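Local coordinates for protein glutaminase 1 (Escherichia coli, PDB 1U60) that catalyses the hydrolysis of L-glutamine to L-glutamate and ammonium, at residues A[45-53]-A[213-221]; A[110-118]-A[237-245]. All blocks are in the same frame, centred on the assembly; numbering follows the deposited sequence. Where two conformers were deposited one is given.

Contact 1: A[45-53]-A[213-221]; sequences IVTCDGNVY and AAGGVNPLT
Gly50 and Pro219 bring their CA atoms within 4.6 Å, where the turn joining strands 42-47 and 52-56 comes up against the loop that follows helix 202-213. Cys48 and Ala214 come within 5.2 Å, CA to CA, and the two backbones exchange no hydrogen bond. Proline suits this face because its ring is rigid and apolar and settles on backbone carbonyls: CB lies 3.4 Å from Cys48 O and CG 3.4 Å from Thr47 O, while CG also touches Val46 CG1. The turn is a type I beta turn from Thr47 to Gly50, part of a 3:5 hairpin with a G1 bulge. Gly50 takes the bulge place at phi 85°, where a CB would press on the preceding carbonyl. Thr47 OG1 braces the loop by accepting from Asn51 N at 3.2 Å. The turn at one end of the five-stranded antiparallel sheet meets the helical part of a glutaminase fold of the beta-lactamase clan, and Val46 also packs on Ala206 and Ala210. In Leu220, chi1 of -59° sets CG beside the backbone N, and from there the CD2 branch comes 3.3 Å from Gly50 O. The same methyl meets Val52 CG2 at 4.1 Å, the side chains crossing nearly at a right angle. Behind it, Asn218 OD1 makes an Asx turn, taking Leu220 N at 2.8 Å in the carbonyl plane and Thr221 N from above it.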
ATOM      1  N   ILE A  45       2.523 -23.140  -4.789  1.00  9.58           N
ATOM      2  CA  ILE A  45       3.467 -22.247  -5.413  1.00  9.25           C
ATOM      3  C   ILE A  45       3.571 -22.610  -6.902  1.00  9.66           C
ATOM      4  O   ILE A  45       3.634 -23.776  -7.284  1.00 10.63           O
ATOM      5  CB  ILE A  45       4.861 -22.454  -4.809  1.00  9.36           C
ATOM      6  CG1 ILE A  45       4.933 -21.998  -3.359  1.00  9.78           C
ATOM      7  CG2 ILE A  45       5.933 -21.797  -5.657  1.00  9.57           C
ATOM      8  CD1 ILE A  45       6.177 -22.465  -2.596  1.00 10.41           C
ATOM      9  N   VAL A  46       3.570 -21.574  -7.742  1.00  9.19           N
ATOM     10  CA  VAL A  46       3.979 -21.698  -9.112  1.00  9.46           C
ATOM     11  C   VAL A  46       5.122 -20.708  -9.331  1.00  9.56           C
ATOM     12  O   VAL A  46       4.956 -19.510  -9.145  1.00  9.79           O
ATOM     13  CB  VAL A  46       2.840 -21.447 -10.085  1.00  8.27           C
ATOM     14  CG1 VAL A  46       3.419 -21.511 -11.548  1.00  8.48           C
ATOM     15  CG2 VAL A  46       1.737 -22.507  -9.882  1.00  9.32           C
ATOM     16  N   THR A  47       6.297 -21.210  -9.711  1.00  9.98           N
ATOM     17  CA  THR A  47       7.476 -20.341  -9.836  1.00 10.39           C
ATOM     18  C   THR A  47       7.530 -19.712 -11.211  1.00 11.21           C
ATOM     19  O   THR A  47       6.883 -20.184 -12.127  1.00  9.69           O
ATOM     20  CB  THR A  47       8.810 -21.111  -9.602  1.00 10.26           C
ATOM     21  OG1 THR A  47       9.104 -21.998 -10.702  1.00 12.07           O
ATOM     22  CG2 THR A  47       8.693 -22.019  -8.362  1.00 11.30           C
ATOM     23  N   CYS A  48       8.340 -18.665 -11.329  1.00 13.01           N
ATOM     24  CA  CYS A  48       8.568 -17.996 -12.604  0.50 14.84           C
ATOM     25  C   CYS A  48       9.227 -18.879 -13.626  1.00 14.91           C
ATOM     26  O   CYS A  48       9.190 -18.585 -14.830  1.00 16.62           O
ATOM     27  CB  CYS A  48       9.391 -16.730 -12.381  0.50 15.14           C
ATOM     28  SG  CYS A  48       8.310 -15.529 -11.623  0.50 16.95           S
ATOM     29  N   ASP A  49       9.806 -19.980 -13.180  1.00 16.09           N
ATOM     30  CA  ASP A  49      10.342 -20.984 -14.105  1.00 17.68           C
ATOM     31  C   ASP A  49       9.401 -22.123 -14.446  1.00 16.54           C
ATOM     32  O   ASP A  49       9.804 -23.047 -15.136  1.00 17.01           O
ATOM     33  CB  ASP A  49      11.689 -21.533 -13.598  1.00 19.03           C
ATOM     34  CG  ASP A  49      12.778 -20.487 -13.651  1.00 24.78           C
ATOM     35  OD1 ASP A  49      12.859 -19.796 -14.700  1.00 31.81           O
ATOM     36  OD2 ASP A  49      13.562 -20.242 -12.698  1.00 30.24           O
ATOM     37  N   GLY A  50       8.157 -22.062 -13.978  1.00 15.24           N
ATOM     38  CA  GLY A  50       7.146 -23.017 -14.338  1.00 13.93           C
ATOM     39  C   GLY A  50       7.095 -24.317 -13.527  1.00 13.47           C
ATOM     40  O   GLY A  50       6.506 -25.314 -13.956  1.00 13.04           O
ATOM     41  N   ASN A  51       7.708 -24.313 -12.368  1.00 10.52           N
ATOM     42  CA  ASN A  51       7.610 -25.428 -11.436  1.00 11.30           C
ATOM     43  C   ASN A  51       6.448 -25.243 -10.479  1.00 11.30           C
ATOM     44  O   ASN A  51       6.193 -24.114 -10.034  1.00 11.89           O
ATOM     45  CB  ASN A  51       8.943 -25.588 -10.684  1.00 12.54           C
ATOM     46  CG  ASN A  51      10.031 -26.101 -11.627  1.00 13.81           C
ATOM     47  OD1 ASN A  51       9.804 -27.133 -12.271  1.00 18.34           O
ATOM     48  ND2 ASN A  51      11.098 -25.332 -11.830  1.00 15.98           N
ATOM     49  N   VAL A  52       5.796 -26.343 -10.109  1.00  9.36           N
ATOM     50  CA  VAL A  52       4.552 -26.300  -9.363  1.00 10.00           C
ATOM     51  C   VAL A  52       4.684 -27.181  -8.144  1.00  9.46           C
ATOM     52  O   VAL A  52       5.094 -28.333  -8.270  1.00 10.64           O
ATOM     53  CB  VAL A  52       3.345 -26.814 -10.199  1.00  9.56           C
ATOM     54  CG1 VAL A  52       2.086 -26.793  -9.371  1.00 11.32           C
ATOM     55  CG2 VAL A  52       3.174 -25.993 -11.453  1.00 11.18           C
ATOM     56  N   TYR A  53       4.328 -26.654  -6.979  1.00 10.43           N
ATOM     57  CA  TYR A  53       4.401 -27.361  -5.699  1.00 11.08           C
ATOM     58  C   TYR A  53       3.086 -27.123  -4.980  1.00 11.33           C
ATOM     59  O   TYR A  53       2.657 -25.967  -4.849  1.00 11.38           O
ATOM     60  CB  TYR A  53       5.528 -26.830  -4.810  1.00 11.19           C
ATOM     61  CG  TYR A  53       6.839 -26.859  -5.518  1.00 12.76           C
ATOM     62  CD1 TYR A  53       7.601 -28.041  -5.567  1.00 14.68           C
ATOM     63  CD2 TYR A  53       7.284 -25.754  -6.251  1.00 11.38           C
ATOM     64  CE1 TYR A  53       8.792 -28.104  -6.315  1.00 15.42           C
ATOM     65  CE2 TYR A  53       8.458 -25.808  -6.970  1.00 12.70           C
ATOM     66  CZ  TYR A  53       9.216 -26.968  -6.996  1.00 13.64           C
ATOM     67  OH  TYR A  53      10.365 -27.010  -7.734  1.00 15.58           O
ATOM     68  N   ALA A 213       4.300 -12.453 -11.404  1.00  8.49           N
ATOM     69  CA  ALA A 213       5.671 -12.466 -10.891  1.00  8.73           C
ATOM     70  C   ALA A 213       6.718 -12.491 -12.039  1.00  9.56           C
ATOM     71  O   ALA A 213       7.800 -11.936 -11.888  1.00 10.52           O
ATOM     72  CB  ALA A 213       5.905 -13.679  -9.939  1.00  9.77           C
ATOM     73  N   ALA A 214       6.373 -13.162 -13.150  1.00 10.37           N
ATOM     74  CA  ALA A 214       7.231 -13.305 -14.324  1.00 10.94           C
ATOM     75  C   ALA A 214       7.179 -12.086 -15.268  1.00 11.70           C
ATOM     76  O   ALA A 214       7.755 -12.113 -16.366  1.00 12.66           O
ATOM     77  CB  ALA A 214       6.876 -14.554 -15.081  1.00 11.50           C
ATOM     78  N   GLY A 215       6.562 -10.995 -14.819  1.00 10.98           N
ATOM     79  CA  GLY A 215       6.448  -9.779 -15.593  1.00 10.45           C
ATOM     80  C   GLY A 215       5.513  -9.931 -16.780  1.00 11.47           C
ATOM     81  O   GLY A 215       5.674  -9.253 -17.814  1.00 10.63           O
ATOM     82  N   GLY A 216       4.526 -10.785 -16.635  1.00  8.26           N
ATOM     83  CA  GLY A 216       3.492 -10.849 -17.637  1.00  9.30           C
ATOM     84  C   GLY A 216       3.561 -12.077 -18.520  1.00  8.88           C
ATOM     85  O   GLY A 216       2.767 -12.194 -19.449  1.00  9.18           O
ATOM     86  N   VAL A 217       4.503 -12.964 -18.228  1.00 10.16           N
ATOM     87  CA  VAL A 217       4.680 -14.225 -18.968  1.00 10.63           C
ATOM     88  C   VAL A 217       4.145 -15.376 -18.137  1.00  9.19           C
ATOM     89  O   VAL A 217       4.611 -15.594 -17.023  1.00 10.88           O
ATOM     90  CB  VAL A 217       6.177 -14.505 -19.288  1.00 10.17           C
ATOM     91  CG1 VAL A 217       6.383 -15.828 -20.011  1.00 12.95           C
ATOM     92  CG2 VAL A 217       6.776 -13.389 -20.166  1.00 12.19           C
ATOM     93  N   ASN A 218       3.177 -16.090 -18.674  1.00 10.17           N
ATOM     94  CA  ASN A 218       2.651 -17.307 -18.027  1.00  8.87           C
ATOM     95  C   ASN A 218       3.710 -18.416 -18.145  1.00 10.80           C
ATOM     96  O   ASN A 218       4.057 -18.833 -19.265  1.00  9.08           O
ATOM     97  CB  ASN A 218       1.313 -17.739 -18.655  1.00  9.46           C
ATOM     98  CG  ASN A 218       0.749 -18.986 -17.972  1.00  7.43           C
ATOM     99  OD1 ASN A 218       1.500 -19.903 -17.601  1.00  9.10           O
ATOM    100  ND2 ASN A 218      -0.577 -19.040 -17.811  1.00  8.39           N
ATOM    101  N   PRO A 219       4.312 -18.817 -17.021  1.00 10.87           N
ATOM    102  CA  PRO A 219       5.454 -19.745 -17.087  1.00 11.44           C
ATOM    103  C   PRO A 219       5.044 -21.186 -17.415  1.00 10.75           C
ATOM    104  O   PRO A 219       5.925 -22.022 -17.648  1.00 11.75           O
ATOM    105  CB  PRO A 219       6.108 -19.598 -15.704  1.00 12.12           C
ATOM    106  CG  PRO A 219       4.935 -19.299 -14.762  1.00 12.22           C
ATOM    107  CD  PRO A 219       3.975 -18.472 -15.614  1.00 11.60           C
ATOM    108  N   LEU A 220       3.741 -21.506 -17.434  1.00 10.29           N
ATOM    109  CA  LEU A 220       3.298 -22.857 -17.760  1.00 10.71           C
ATOM    110  C   LEU A 220       2.984 -22.997 -19.241  1.00 10.50           C
ATOM    111  O   LEU A 220       3.191 -24.058 -19.810  1.00 11.39           O
ATOM    112  CB  LEU A 220       2.084 -23.292 -16.934  1.00 10.20           C
ATOM    113  CG  LEU A 220       2.332 -23.277 -15.420  1.00 11.45           C
ATOM    114  CD1 LEU A 220       1.103 -23.813 -14.684  1.00 12.63           C
ATOM    115  CD2 LEU A 220       3.611 -23.986 -14.947  1.00 12.18           C
ATOM    116  N   THR A 221       2.490 -21.919 -19.854  1.00  9.67           N
ATOM    117  CA  THR A 221       2.164 -21.922 -21.272  1.00 10.08           C
ATOM    118  C   THR A 221       3.280 -21.227 -22.057  1.00  9.44           C
ATOM    119  O   THR A 221       3.179 -21.179 -23.267  1.00  9.06           O
ATOM    120  CB  THR A 221       0.833 -21.189 -21.549  1.00 10.67           C
ATOM    121  OG1 THR A 221       0.893 -19.846 -21.024  1.00  9.12           O
ATOM    122  CG2 THR A 221      -0.314 -21.832 -20.794  1.00 13.01           C
TER

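Contact 2: A[110-118]-A[237-245]; sequences KPLSPLVNA and EMMMEGLYG
Glu237 lies across the ring of Pro114 at about a right angle, and its side chain can be followed outward from the helix. CB meets Leu115 CD1 at 4.1 Å, and CG comes 4.0 Å from Pro114 CG. A bend at chi2 (-81°) then brings the carboxylate against the CG-CD side of the proline, with CD and both oxygens close to it. At the tip, OE2 is 3.4 Å from Pro114 CG, whereas OE1 accepts a bond from water 1 at 2.7 Å. That water gives its other proton to Glu237 O and accepts from Ser113 OG, so three bonds hold it between the two segments. Serine fits here because its hydroxyl, set anti to its backbone N (chi1 169°), serves both ways: it donates to the water and accepts from Leu115 N at 3.0 Å, an ST turn. Leucine provides the apolar filling, its CD1 lying 3.4 Å from Glu237 O and also touching Met238 and Gly242 CA. Val116 sets CG1 against the carboxylate of Glu241, 3.4 Å from CD, while Glu241 OE1 is held by Thr94 N. Water 2 joins the backbone O atoms of Leu115 and Glu241 and lies above one face of the Tyr244 ring, offset toward its rim; Tyr244 CE1 itself approaches Leu115 O to 3.4 Å. Leu115 O and Asn117 OD1 both accept from Lys69, which with Lys259 and Ser66 also bonds the Tyr244 hydroxyl. Asn117, Tyr244 and Ser66 are predicted to bind substrate, and this serine, lysine and tyrosine cluster resembles the active site of serine beta-lactamases.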
ATOM      1  N   LYS A 110     -16.194   9.155  -7.942  1.00 17.84           N
ATOM      2  CA  LYS A 110     -15.011   8.453  -8.427  1.00 16.22           C
ATOM      3  C   LYS A 110     -14.785   7.206  -7.596  1.00 14.83           C
ATOM      4  O   LYS A 110     -14.798   7.280  -6.398  1.00 13.78           O
ATOM      5  CB  LYS A 110     -13.733   9.332  -8.380  1.00 16.83           C
ATOM      6  CG  LYS A 110     -12.593   8.613  -9.142  1.00 18.24           C
ATOM      7  CD  LYS A 110     -11.414   9.498  -9.523  1.00 21.07           C
ATOM      8  CE  LYS A 110     -10.352   8.667 -10.299  1.00 20.41           C
ATOM      9  NZ  LYS A 110      -9.040   9.336 -10.357  1.00 24.01           N
ATOM     10  N   PRO A 111     -14.621   6.043  -8.234  1.00 14.31           N
ATOM     11  CA  PRO A 111     -14.480   4.789  -7.488  1.00 12.95           C
ATOM     12  C   PRO A 111     -13.144   4.532  -6.797  1.00 11.44           C
ATOM     13  O   PRO A 111     -13.081   3.594  -5.987  1.00 13.20           O
ATOM     14  CB  PRO A 111     -14.801   3.719  -8.559  1.00 12.20           C
ATOM     15  CG  PRO A 111     -14.407   4.340  -9.819  1.00 14.00           C
ATOM     16  CD  PRO A 111     -14.779   5.788  -9.669  1.00 13.85           C
ATOM     17  N   LEU A 112     -12.130   5.342  -7.065  1.00 10.51           N
ATOM     18  CA  LEU A 112     -10.819   5.291  -6.431  1.00 10.75           C
ATOM     19  C   LEU A 112      -9.949   4.117  -6.706  1.00 10.47           C
ATOM     20  O   LEU A 112      -8.770   4.321  -6.974  1.00  9.66           O
ATOM     21  CB  LEU A 112     -10.874   5.471  -4.898  1.00 10.38           C
ATOM     22  CG  LEU A 112     -11.055   6.869  -4.269  1.00 15.40           C
ATOM     23  CD1 LEU A 112     -10.260   7.104  -2.926  1.00 15.36           C
ATOM     24  CD2 LEU A 112     -11.098   8.001  -5.186  1.00 16.00           C
ATOM     25  N   SER A 113     -10.473   2.897  -6.615  1.00 10.84           N
ATOM     26  CA  SER A 113      -9.656   1.679  -6.794  1.00 10.98           C
ATOM     27  C   SER A 113     -10.367   0.697  -7.716  1.00 10.65           C
ATOM     28  O   SER A 113     -11.555   0.422  -7.491  1.00  9.66           O
ATOM     29  CB  SER A 113      -9.386   0.964  -5.458  1.00 11.88           C
ATOM     30  OG  SER A 113      -8.812  -0.348  -5.677  1.00 11.50           O
ATOM     31  N   PRO A 114      -9.662   0.105  -8.687  1.00  9.26           N
ATOM     32  CA  PRO A 114     -10.253  -0.983  -9.516  1.00  9.76           C
ATOM     33  C   PRO A 114     -10.531  -2.252  -8.734  1.00  9.83           C
ATOM     34  O   PRO A 114     -11.110  -3.164  -9.265  1.00  8.59           O
ATOM     35  CB  PRO A 114      -9.170  -1.318 -10.548  1.00 10.30           C
ATOM     36  CG  PRO A 114      -7.956  -0.516 -10.169  1.00 12.10           C
ATOM     37  CD  PRO A 114      -8.288   0.445  -9.087  1.00 11.54           C
ATOM     38  N   LEU A 115     -10.097  -2.304  -7.485  1.00  9.58           N
ATOM     39  CA  LEU A 115     -10.272  -3.491  -6.651  1.00  9.41           C
ATOM     40  C   LEU A 115     -11.382  -3.436  -5.616  1.00 10.31           C
ATOM     41  O   LEU A 115     -11.554  -4.400  -4.923  1.00 10.65           O
ATOM     42  CB  LEU A 115      -8.944  -3.948  -6.043  1.00  9.09           C
ATOM     43  CG  LEU A 115      -7.775  -4.106  -6.990  1.00  8.56           C
ATOM     44  CD1 LEU A 115      -6.543  -4.666  -6.265  1.00  9.43           C
ATOM     45  CD2 LEU A 115      -8.119  -5.020  -8.211  1.00  9.20           C
ATOM     46  N   VAL A 116     -12.092  -2.302  -5.468  1.00 10.03           N
ATOM     47  CA  VAL A 116     -13.362  -2.335  -4.761  1.00 10.53           C
ATOM     48  C   VAL A 116     -14.467  -2.576  -5.798  1.00 11.29           C
ATOM     49  O   VAL A 116     -14.213  -2.476  -6.979  1.00 10.49           O
ATOM     50  CB  VAL A 116     -13.620  -1.106  -3.911  1.00 10.41           C
ATOM     51  CG1 VAL A 116     -12.470  -0.955  -2.889  1.00 12.06           C
ATOM     52  CG2 VAL A 116     -13.823   0.137  -4.785  1.00 12.08           C
ATOM     53  N   ASN A 117     -15.648  -2.974  -5.372  1.00 10.03           N
ATOM     54  CA  ASN A 117     -16.670  -3.365  -6.369  1.00  9.66           C
ATOM     55  C   ASN A 117     -16.972  -2.237  -7.398  1.00  9.42           C
ATOM     56  O   ASN A 117     -17.108  -2.466  -8.581  1.00 11.15           O
ATOM     57  CB  ASN A 117     -17.976  -3.780  -5.670  1.00  9.45           C
ATOM     58  CG  ASN A 117     -17.948  -5.199  -5.124  1.00 10.82           C
ATOM     59  OD1 ASN A 117     -16.903  -5.761  -4.795  1.00 11.75           O
ATOM     60  ND2 ASN A 117     -19.156  -5.765  -4.928  1.00 14.93           N
ATOM     61  N   ALA A 118     -17.093  -1.012  -6.907  1.00  9.77           N
ATOM     62  CA  ALA A 118     -17.440   0.111  -7.768  1.00  8.67           C
ATOM     63  C   ALA A 118     -16.325   0.309  -8.818  1.00  9.82           C
ATOM     64  O   ALA A 118     -16.595   0.417 -10.005  1.00  8.27           O
ATOM     65  CB  ALA A 118     -17.631   1.399  -6.886  1.00  8.85           C
ATOM     66  N   GLU A 237      -1.855  -1.678  -7.133  1.00  6.36           N
ATOM     67  CA  GLU A 237      -3.278  -1.655  -6.804  1.00  7.30           C
ATOM     68  C   GLU A 237      -3.613  -2.756  -5.790  1.00  6.77           C
ATOM     69  O   GLU A 237      -4.378  -2.497  -4.826  1.00  6.73           O
ATOM     70  CB  GLU A 237      -4.137  -1.810  -8.064  1.00  8.45           C
ATOM     71  CG  GLU A 237      -4.051  -0.645  -9.104  1.00  7.18           C
ATOM     72  CD  GLU A 237      -4.868   0.587  -8.854  1.00 10.45           C
ATOM     73  OE1 GLU A 237      -5.293   0.859  -7.688  1.00 11.64           O
ATOM     74  OE2 GLU A 237      -5.079   1.349  -9.880  1.00 10.47           O
ATOM     75  N   MET A 238      -3.053  -3.946  -5.994  1.00  7.61           N
ATOM     76  CA  MET A 238      -3.235  -5.052  -5.067  1.00  7.11           C
ATOM     77  C   MET A 238      -2.690  -4.676  -3.671  1.00  7.98           C
ATOM     78  O   MET A 238      -3.366  -4.936  -2.668  1.00  7.88           O
ATOM     79  CB  MET A 238      -2.550  -6.312  -5.574  1.00  7.09           C
ATOM     80  CG  MET A 238      -3.310  -6.971  -6.766  1.00  6.46           C
ATOM     81  SD  MET A 238      -2.331  -8.206  -7.640  1.00  8.53           S
ATOM     82  CE  MET A 238      -2.185  -9.489  -6.395  1.00  7.20           C
ATOM     83  N   MET A 239      -1.503  -4.083  -3.586  1.00  8.71           N
ATOM     84  CA  MET A 239      -0.945  -3.755  -2.270  1.00 10.08           C
ATOM     85  C   MET A 239      -1.898  -2.806  -1.558  1.00  9.79           C
ATOM     86  O   MET A 239      -2.031  -2.891  -0.343  1.00  9.15           O
ATOM     87  CB  MET A 239       0.440  -3.110  -2.386  1.00 11.47           C
ATOM     88  CG  MET A 239       1.189  -2.919  -1.041  1.00 16.40           C
ATOM     89  SD  MET A 239       1.751  -4.342  -0.255  1.00 34.74           S
ATOM     90  CE  MET A 239       2.755  -4.990  -1.337  1.00 24.76           C
ATOM     91  N   MET A 240      -2.540  -1.891  -2.287  1.00  9.51           N
ATOM     92  CA  MET A 240      -3.321  -0.876  -1.605  0.50  8.63           C
ATOM     93  C   MET A 240      -4.702  -1.361  -1.145  1.00  8.84           C
ATOM     94  O   MET A 240      -5.225  -0.894  -0.155  1.00  8.31           O
ATOM     95  CB  MET A 240      -3.454   0.364  -2.472  0.50  8.29           C
ATOM     96  CG  MET A 240      -2.137   0.968  -2.921  0.50  7.99           C
ATOM     97  SD  MET A 240      -0.943   1.435  -1.679  0.50  6.24           S
ATOM     98  CE  MET A 240      -1.965   2.611  -0.678  0.50  6.26           C
ATOM     99  N   GLU A 241      -5.285  -2.310  -1.847  1.00  8.63           N
ATOM    100  CA  GLU A 241      -6.708  -2.633  -1.653  1.00  9.32           C
ATOM    101  C   GLU A 241      -7.106  -4.107  -1.828  1.00  7.99           C
ATOM    102  O   GLU A 241      -8.265  -4.441  -1.639  1.00  9.85           O
ATOM    103  CB  GLU A 241      -7.495  -1.782  -2.669  1.00  9.28           C
ATOM    104  CG  GLU A 241      -8.989  -1.742  -2.565  1.00 11.06           C
ATOM    105  CD  GLU A 241      -9.482  -1.143  -1.250  1.00 12.28           C
ATOM    106  OE1 GLU A 241      -9.175   0.046  -0.979  1.00 13.13           O
ATOM    107  OE2 GLU A 241     -10.228  -1.827  -0.520  1.00 13.72           O
ATOM    108  N   GLY A 242      -6.166  -4.985  -2.173  1.00  7.02           N
ATOM    109  CA  GLY A 242      -6.487  -6.351  -2.577  1.00  6.68           C
ATOM    110  C   GLY A 242      -7.150  -7.223  -1.516  1.00  8.26           C
ATOM    111  O   GLY A 242      -7.814  -8.192  -1.843  1.00  8.45           O
ATOM    112  N   LEU A 243      -6.904  -6.904  -0.242  1.00  7.23           N
ATOM    113  CA  LEU A 243      -7.595  -7.573   0.885  1.00  7.87           C
ATOM    114  C   LEU A 243      -8.580  -6.637   1.594  1.00  7.94           C
ATOM    115  O   LEU A 243      -8.844  -6.791   2.810  1.00  8.64           O
ATOM    116  CB  LEU A 243      -6.587  -8.187   1.859  1.00  7.62           C
ATOM    117  CG  LEU A 243      -6.141  -9.578   1.390  1.00 11.05           C
ATOM    118  CD1 LEU A 243      -5.029  -9.499   0.333  1.00 12.51           C
ATOM    119  CD2 LEU A 243      -5.684 -10.399   2.531  1.00 12.86           C
ATOM    120  N   TYR A 244      -9.060  -5.640   0.861  1.00  7.47           N
ATOM    121  CA  TYR A 244     -10.100  -4.713   1.336  1.00  8.92           C
ATOM    122  C   TYR A 244      -9.549  -3.914   2.528  1.00  9.21           C
ATOM    123  O   TYR A 244      -8.424  -3.401   2.457  1.00 10.70           O
ATOM    124  CB  TYR A 244     -11.442  -5.431   1.550  1.00 10.03           C
ATOM    125  CG  TYR A 244     -11.874  -6.062   0.219  1.00  6.55           C
ATOM    126  CD1 TYR A 244     -12.371  -5.271  -0.786  1.00  9.04           C
ATOM    127  CD2 TYR A 244     -11.582  -7.387  -0.072  1.00  9.72           C
ATOM    128  CE1 TYR A 244     -12.700  -5.810  -2.053  1.00  8.52           C
ATOM    129  CE2 TYR A 244     -11.881  -7.929  -1.325  1.00  8.97           C
ATOM    130  CZ  TYR A 244     -12.419  -7.110  -2.314  1.00  8.89           C
ATOM    131  OH  TYR A 244     -12.706  -7.683  -3.543  1.00 10.41           O
ATOM    132  N   GLY A 245     -10.331  -3.798   3.590  1.00 10.45           N
ATOM    133  CA  GLY A 245      -9.931  -3.015   4.752  1.00 11.99           C
ATOM    134  C   GLY A 245      -8.776  -3.607   5.528  1.00 11.91           C
ATOM    135  O   GLY A 245      -8.309  -3.005   6.483  1.00 12.17           O
TER
HETATM  136  O   HOH W   1      -6.171  -0.246  -5.370  1.00 14.62           O
HETATM  137  O   HOH W   2      -9.621  -5.992  -3.434  1.00 11.15           O

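Overall arrangement
The two contacts lie on opposite sides of the chain's centre, their own centres about 25 Å apart and their nearest atoms about 9 Å. Contact 1 is the more peripheral and only partly buried: a hairpin turn at one end of the five-stranded sheet packs on a loop, largely through apolar groups and carbonyls, away from the predicted substrate residues. Contact 2 is buried and itself holds two of the predicted substrate residues; there waters bridge polar groups, and the second subunit packs close by on helix 231-241. Both use the C-terminal region of a helix, of 202-213 in one and of 231-241 in the other, and their segments alternate along the chain.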